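Local coordinates for gifsy-2 prophage ATP-binding sugar transporter-like protein (Salmonella typhimurium LT2, PDB 2PP6) that is of unproven function but may bind ATP in connection with sugar transport, and folds as a small beta barrel preceded by a long helix, at residues 69-73 / 74-78; 83-87 / 88-92. All coordinates share one frame; numbering follows the deposited sequence.

Contact 1: residues 69-73 / 74-78; sequences RVVLR and GSEFT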
ATOM      1  N   ARG A  69      18.158   8.443 -29.618  1.00 35.88           N
ATOM      2  CA  ARG A  69      19.254   9.094 -28.935  1.00 37.17           C
ATOM      3  C   ARG A  69      18.603   9.656 -27.683  1.00 34.80           C
ATOM      4  O   ARG A  69      17.475  10.167 -27.723  1.00 33.94           O
ATOM      5  CB  ARG A  69      19.878  10.209 -29.777  1.00 57.29           C
ATOM      6  CG  ARG A  69      18.937  11.281 -30.297  1.00 76.01           C
ATOM      7  CD  ARG A  69      19.755  12.310 -31.083  1.00 87.84           C
ATOM      8  NE  ARG A  69      18.976  13.043 -32.084  1.00 93.79           N
ATOM      9  CZ  ARG A  69      19.513  13.804 -33.040  1.00 96.37           C
ATOM     10  NH1 ARG A  69      20.834  13.937 -33.127  1.00 95.93           N
ATOM     11  NH2 ARG A  69      18.729  14.427 -33.914  1.00 96.86           N
ATOM     12  N   VAL A  70      19.307   9.535 -26.567  1.00 32.72           N
ATOM     13  CA  VAL A  70      18.804   9.991 -25.291  1.00 24.98           C
ATOM     14  C   VAL A  70      19.786  10.954 -24.674  1.00 22.98           C
ATOM     15  O   VAL A  70      20.925  10.580 -24.436  1.00 25.17           O
ATOM     16  CB  VAL A  70      18.652   8.806 -24.329  1.00 26.01           C
ATOM     17  CG1 VAL A  70      18.251   9.306 -22.947  1.00 24.21           C
ATOM     18  CG2 VAL A  70      17.648   7.820 -24.885  1.00 21.92           C
ATOM     19  N   VAL A  71      19.372  12.191 -24.411  1.00 25.95           N
ATOM     20  CA  VAL A  71      20.290  13.122 -23.769  1.00 22.86           C
ATOM     21  C   VAL A  71      20.050  13.048 -22.276  1.00 25.37           C
ATOM     22  O   VAL A  71      18.973  13.393 -21.789  1.00 23.87           O
ATOM     23  CB  VAL A  71      20.076  14.565 -24.211  1.00 12.85           C
ATOM     24  CG1 VAL A  71      21.061  15.461 -23.475  1.00  6.85           C
ATOM     25  CG2 VAL A  71      20.251  14.679 -25.717  1.00 10.01           C
ATOM     26  N   LEU A  72      21.056  12.600 -21.543  1.00 28.07           N
ATOM     27  CA  LEU A  72      20.927  12.455 -20.102  1.00 31.31           C
ATOM     28  C   LEU A  72      22.114  13.069 -19.391  1.00 31.56           C
ATOM     29  O   LEU A  72      23.259  12.732 -19.665  1.00 35.49           O
ATOM     30  CB  LEU A  72      20.794  10.965 -19.757  1.00 29.85           C
ATOM     31  CG  LEU A  72      21.122  10.478 -18.350  1.00 29.82           C
ATOM     32  CD1 LEU A  72      20.410  11.326 -17.325  1.00 36.67           C
ATOM     33  CD2 LEU A  72      20.696   9.038 -18.222  1.00 31.23           C
ATOM     34  N   ARG A  73      21.827  13.978 -18.475  1.00 25.42           N
ATOM     35  CA  ARG A  73      22.863  14.661 -17.732  1.00 28.12           C
ATOM     36  C   ARG A  73      23.936  15.316 -18.608  1.00 29.18           C
ATOM     37  O   ARG A  73      25.099  15.408 -18.231  1.00 31.82           O
ATOM     38  CB  ARG A  73      23.477  13.704 -16.722  1.00 43.97           C
ATOM     39  CG  ARG A  73      22.843  13.875 -15.373  1.00 51.30           C
ATOM     40  CD  ARG A  73      23.192  12.775 -14.406  1.00 56.72           C
ATOM     41  NE  ARG A  73      22.648  13.094 -13.089  1.00 61.61           N
ATOM     42  CZ  ARG A  73      22.606  12.244 -12.071  1.00 64.35           C
ATOM     43  NH1 ARG A  73      23.078  11.013 -12.224  1.00 64.65           N
ATOM     44  NH2 ARG A  73      22.100  12.629 -10.903  1.00 64.21           N
ATOM     45  N   GLY A  74      23.531  15.786 -19.780  1.00 45.66           N
ATOM     46  CA  GLY A  74      24.462  16.453 -20.660  1.00 45.93           C
ATOM     47  C   GLY A  74      25.153  15.557 -21.657  1.00 46.90           C
ATOM     48  O   GLY A  74      25.858  16.048 -22.532  1.00 49.73           O
ATOM     49  N   SER A  75      24.958  14.248 -21.548  1.00 36.00           N
ATOM     50  CA  SER A  75      25.613  13.326 -22.472  1.00 35.12           C
ATOM     51  C   SER A  75      24.612  12.621 -23.364  1.00 35.55           C
ATOM     52  O   SER A  75      23.451  12.450 -22.995  1.00 35.29           O
ATOM     53  CB  SER A  75      26.428  12.297 -21.694  1.00 27.68           C
ATOM     54  OG  SER A  75      26.944  12.873 -20.506  1.00 24.42           O
ATOM     55  N   GLU A  76      25.068  12.210 -24.539  1.00 45.00           N
ATOM     56  CA  GLU A  76      24.197  11.535 -25.488  1.00 48.48           C
ATOM     57  C   GLU A  76      24.367  10.026 -25.397  1.00 45.22           C
ATOM     58  O   GLU A  76      25.470   9.525 -25.252  1.00 45.78           O
ATOM     59  CB  GLU A  76      24.488  12.029 -26.911  1.00 59.82           C
ATOM     60  CG  GLU A  76      23.365  11.735 -27.902  1.00 72.33           C
ATOM     61  CD  GLU A  76      23.381  12.654 -29.118  1.00 76.19           C
ATOM     62  OE1 GLU A  76      24.372  12.618 -29.880  1.00 77.29           O
ATOM     63  OE2 GLU A  76      22.399  13.412 -29.309  1.00 76.78           O
ATOM     64  N   PHE A  77      23.257   9.307 -25.463  1.00 27.41           N
ATOM     65  CA  PHE A  77      23.277   7.861 -25.381  1.00 21.92           C
ATOM     66  C   PHE A  77      22.415   7.286 -26.482  1.00 22.52           C
ATOM     67  O   PHE A  77      21.721   8.006 -27.188  1.00 16.65           O
ATOM     68  CB  PHE A  77      22.709   7.367 -24.042  1.00 25.94           C
ATOM     69  CG  PHE A  77      23.482   7.812 -22.832  1.00 25.12           C
ATOM     70  CD1 PHE A  77      23.282   9.079 -22.279  1.00 21.70           C
ATOM     71  CD2 PHE A  77      24.362   6.938 -22.199  1.00 23.33           C
ATOM     72  CE1 PHE A  77      23.941   9.470 -21.103  1.00 20.38           C
ATOM     73  CE2 PHE A  77      25.032   7.316 -21.016  1.00 25.16           C
ATOM     74  CZ  PHE A  77      24.818   8.584 -20.470  1.00 25.51           C
ATOM     75  N   THR A  78      22.462   5.972 -26.619  1.00 29.01           N
ATOM     76  CA  THR A  78      21.660   5.286 -27.608  1.00 28.60           C
ATOM     77  C   THR A  78      21.000   4.112 -26.892  1.00 28.92           C
ATOM     78  O   THR A  78      21.644   3.374 -26.144  1.00 28.75           O
ATOM     79  CB  THR A  78      22.531   4.797 -28.789  1.00 26.06           C
ATOM     80  OG1 THR A  78      23.089   5.935 -29.456  1.00 31.58           O
ATOM     81  CG2 THR A  78      21.708   4.002 -29.793  1.00 31.51           C
TER

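Contact 2: residues 83-87 / 88-92; sequences RRFNG and KPQLT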
ATOM      1  N   ARG A  83      13.636  -3.435 -22.002  1.00 23.11           N
ATOM      2  CA  ARG A  83      12.935  -4.464 -21.239  1.00 26.10           C
ATOM      3  C   ARG A  83      11.687  -3.893 -20.575  1.00 28.60           C
ATOM      4  O   ARG A  83      11.241  -2.793 -20.884  1.00 24.89           O
ATOM      5  CB  ARG A  83      13.852  -5.043 -20.175  1.00 41.76           C
ATOM      6  CG  ARG A  83      14.946  -5.852 -20.766  1.00 52.71           C
ATOM      7  CD  ARG A  83      16.201  -5.748 -19.953  1.00 59.97           C
ATOM      8  NE  ARG A  83      17.294  -6.405 -20.655  1.00 66.77           N
ATOM      9  CZ  ARG A  83      18.565  -6.349 -20.277  1.00 69.07           C
ATOM     10  NH1 ARG A  83      18.903  -5.653 -19.192  1.00 69.55           N
ATOM     11  NH2 ARG A  83      19.491  -6.995 -20.979  1.00 69.02           N
ATOM     12  N   ARG A  84      11.104  -4.656 -19.671  1.00 31.15           N
ATOM     13  CA  ARG A  84       9.941  -4.170 -18.982  1.00 32.91           C
ATOM     14  C   ARG A  84      10.215  -4.203 -17.498  1.00 35.53           C
ATOM     15  O   ARG A  84      10.926  -5.082 -16.991  1.00 34.15           O
ATOM     16  CB  ARG A  84       8.716  -5.012 -19.326  1.00 45.15           C
ATOM     17  CG  ARG A  84       7.699  -4.251 -20.149  1.00 54.05           C
ATOM     18  CD  ARG A  84       8.300  -3.790 -21.464  1.00 60.72           C
ATOM     19  NE  ARG A  84       7.749  -2.510 -21.903  1.00 67.35           N
ATOM     20  CZ  ARG A  84       8.011  -1.950 -23.080  1.00 68.88           C
ATOM     21  NH1 ARG A  84       8.816  -2.563 -23.939  1.00 70.21           N
ATOM     22  NH2 ARG A  84       7.483  -0.771 -23.389  1.00 68.06           N
ATOM     23  N   PHE A  85       9.690  -3.205 -16.805  1.00 36.16           N
ATOM     24  CA  PHE A  85       9.848  -3.127 -15.372  1.00 38.97           C
ATOM     25  C   PHE A  85       8.479  -2.713 -14.880  1.00 40.09           C
ATOM     26  O   PHE A  85       8.133  -1.531 -14.900  1.00 38.78           O
ATOM     27  CB  PHE A  85      10.885  -2.081 -14.994  1.00 47.12           C
ATOM     28  CG  PHE A  85      11.195  -2.058 -13.537  1.00 52.76           C
ATOM     29  CD1 PHE A  85      12.111  -2.947 -13.001  1.00 54.65           C
ATOM     30  CD2 PHE A  85      10.545  -1.166 -12.689  1.00 55.21           C
ATOM     31  CE1 PHE A  85      12.386  -2.953 -11.631  1.00 56.00           C
ATOM     32  CE2 PHE A  85      10.807  -1.160 -11.321  1.00 55.36           C
ATOM     33  CZ  PHE A  85      11.732  -2.059 -10.789  1.00 56.80           C
ATOM     34  N   ASN A  86       7.698  -3.703 -14.457  1.00 58.02           N
ATOM     35  CA  ASN A  86       6.344  -3.467 -13.980  1.00 58.90           C
ATOM     36  C   ASN A  86       5.603  -2.688 -15.053  1.00 56.79           C
ATOM     37  O   ASN A  86       4.903  -1.708 -14.767  1.00 56.00           O
ATOM     38  CB  ASN A  86       6.364  -2.681 -12.674  1.00 71.80           C
ATOM     39  CG  ASN A  86       7.183  -3.366 -11.605  1.00 78.67           C
ATOM     40  OD1 ASN A  86       8.384  -3.579 -11.765  1.00 83.35           O
ATOM     41  ND2 ASN A  86       6.536  -3.729 -10.510  1.00 83.51           N
ATOM     42  N   GLY A  87       5.788  -3.124 -16.298  1.00 47.07           N
ATOM     43  CA  GLY A  87       5.119  -2.494 -17.418  1.00 42.19           C
ATOM     44  C   GLY A  87       5.717  -1.197 -17.919  1.00 41.33           C
ATOM     45  O   GLY A  87       5.129  -0.557 -18.784  1.00 40.69           O
ATOM     46  N   LYS A  88       6.864  -0.785 -17.386  1.00 32.74           N
ATOM     47  CA  LYS A  88       7.485   0.442 -17.850  1.00 29.65           C
ATOM     48  C   LYS A  88       8.749   0.160 -18.615  1.00 26.78           C
ATOM     49  O   LYS A  88       9.501  -0.755 -18.312  1.00 24.61           O
ATOM     50  CB  LYS A  88       7.803   1.369 -16.698  1.00 36.04           C
ATOM     51  CG  LYS A  88       6.591   1.788 -15.952  1.00 40.74           C
ATOM     52  CD  LYS A  88       6.898   2.971 -15.092  1.00 48.28           C
ATOM     53  CE  LYS A  88       5.997   2.979 -13.897  1.00 52.88           C
ATOM     54  NZ  LYS A  88       6.266   1.739 -13.113  1.00 53.42           N
ATOM     55  N   PRO A  89       9.005   0.961 -19.631  1.00 24.71           N
ATOM     56  CA  PRO A  89      10.206   0.777 -20.442  1.00 22.56           C
ATOM     57  C   PRO A  89      11.500   0.861 -19.645  1.00 22.36           C
ATOM     58  O   PRO A  89      11.781   1.864 -19.014  1.00 22.16           O
ATOM     59  CB  PRO A  89      10.121   1.918 -21.456  1.00 27.79           C
ATOM     60  CG  PRO A  89       8.668   2.220 -21.525  1.00 30.54           C
ATOM     61  CD  PRO A  89       8.240   2.126 -20.088  1.00 28.73           C
ATOM     62  N   GLN A  90      12.283  -0.201 -19.646  1.00 29.54           N
ATOM     63  CA  GLN A  90      13.557  -0.130 -18.971  1.00 28.16           C
ATOM     64  C   GLN A  90      14.564  -0.080 -20.110  1.00 27.19           C
ATOM     65  O   GLN A  90      14.721  -1.061 -20.827  1.00 24.53           O
ATOM     66  CB  GLN A  90      13.816  -1.349 -18.118  1.00 25.04           C
ATOM     67  CG  GLN A  90      15.252  -1.376 -17.715  1.00 32.79           C
ATOM     68  CD  GLN A  90      15.547  -2.447 -16.734  1.00 34.86           C
ATOM     69  OE1 GLN A  90      15.180  -2.348 -15.572  1.00 36.69           O
ATOM     70  NE2 GLN A  90      16.214  -3.499 -17.193  1.00 43.31           N
ATOM     71  N   LEU A  91      15.233   1.060 -20.267  1.00 16.47           N
ATOM     72  CA  LEU A  91      16.184   1.247 -21.351  1.00 15.27           C
ATOM     73  C   LEU A  91      17.662   1.033 -21.011  1.00 16.97           C
ATOM     74  O   LEU A  91      18.155   1.451 -19.954  1.00 14.81           O
ATOM     75  CB  LEU A  91      16.019   2.654 -21.927  1.00 18.26           C
ATOM     76  CG  LEU A  91      14.594   3.201 -22.073  1.00 17.84           C
ATOM     77  CD1 LEU A  91      14.644   4.586 -22.736  1.00 14.70           C
ATOM     78  CD2 LEU A  91      13.742   2.247 -22.893  1.00 16.61           C
ATOM     79  N   THR A  92      18.367   0.369 -21.920  1.00 25.17           N
ATOM     80  CA  THR A  92      19.795   0.154 -21.754  1.00 29.56           C
ATOM     81  C   THR A  92      20.401   1.176 -22.697  1.00 29.55           C
ATOM     82  O   THR A  92      20.153   1.141 -23.906  1.00 28.87           O
ATOM     83  CB  THR A  92      20.232  -1.258 -22.169  1.00 32.61           C
ATOM     84  OG1 THR A  92      19.702  -2.212 -21.239  1.00 30.28           O
ATOM     85  CG2 THR A  92      21.753  -1.356 -22.182  1.00 28.08           C
TER

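Contact 1: residues 69-73 / 74-78
Phe77 brings CE1 of its ring to CB of Leu72, 3.7 Å away, the two side chains crossing at a slant. The two residues are not direct partners across the ladder; the ring gets there because CG of Phe77 stands anti to its carbonyl carbon (chi1 -62°), which swings it along the strand toward the turn. Val70, which does face Phe77 directly, meets it CB to CB at 4.3 Å, and the carbonyl oxygens of Val70 and Leu72 both lie at the ring edge, near its plane. Three apolar residues thus share one face, as suits buried positions: beyond them, Val70 packs on Ile29, Leu72 on Val27, and all three reach Leu93.

On the other face, with Val71, stand the charged pair Arg69 and Glu76, guanidinium and carboxylate planes 29° apart. OE2 of Glu76 sits 3.4 Å from CD of Arg69, touching the aliphatic part of the arginine, while NH1 of Arg69 remains 4.2 Å from the same oxygen. Opposite charges therefore lie close without forming a salt bridge, which fits the poor order of the exposed Arg69.

Four backbone hydrogen bonds hold these side chains in register. Val70 and Phe77 exchange two of them, and Leu72 and Ser75 exchange the other two, Leu72 N to Ser75 O at 2.8 Å. Between the latter pair, Arg73 and Gly74 make the turn with positive phi at both corners; Gly74, at phi 91°, takes a backbone shape that glycine adopts easily. The Arg73 guanidinium leads away from the hairpin to a salt bridge with Glu38 on strand 32-38. Backbone bonds from Arg69 to Asn30 and from Val71 to Asn28 join this edge to strand 25-29 and the residue that follows it. The whole is a two-residue beta hairpin with a type I' turn, set at the seam where an antiparallel barrel closes.

Contact 2: residues 83-87 / 88-92
Arg83 exchanges two backbone hydrogen bonds with Gln90, and the side chains follow the pairing: CD of Arg83 lies 3.6 Å from NE2 of Gln90. That amide nitrogen comes in at the edge of the guanidinium, the two planes turned 70° apart. The nearest pair is a methylene and a nitrogen, and where NE2 approaches NH1 two donors meet, so this is packing and not a hydrogen bond. Over one guanidinium face of Arg83 sits OG1 of Thr92.

Arg84 points to the opposite face of the sheet. Its chain bends at chi2 (60°) and chi3, bringing NH2 to 3.7 Å from CG of Pro89; the start of the proline lies over one guanidinium face, offset toward its rim. Toward Arg84 Pro89 needs no N-H; on its other side its backbone bonds with Val57.

Phe85 donates its N-H to O of Lys88 at 2.9 Å and receives the Lys88 N-H in return. CD1 of Phe85 is 4.0 Å from OE1 of Gln90, ring and amide planes 26° apart, and the ring also packs on Leu42. Asn86 and Gly87 form the type I' turn, both with positive phi, which asparagine and glycine tolerate well; Asn86 also packs on Asp9 of a neighbouring subunit.

Lys88 rests its CB 3.4 Å from O of Phe85; its ammonium makes a cation-pi contact with Phe58 and a long, weak ion pair with Asp16. Within the hairpin the bonding is all backbone; the cationic chains meet their partners here by packing, and the charge of Lys88 is met outside it.

From the N terminus, the chain runs through helix 2-23 and three strands before contact 1 closes its tight loop between strands 69-72 and 75-85. Strand 75-85 then carries the chain to contact 2, which closes a second loop into strand 88-95. The two hairpins follow in series, neither nested nor crossed, with centres about 18 Å apart, and they turn back at opposite ends of the strand they share. Together they order three consecutive strands as a meander. Contact 1 belongs to the side that meets strand 25-29, and strand 88-95 of contact 2 pairs with strand 53-57, so the three-strand meander joins 25-29 at one side to 53-57 at the other.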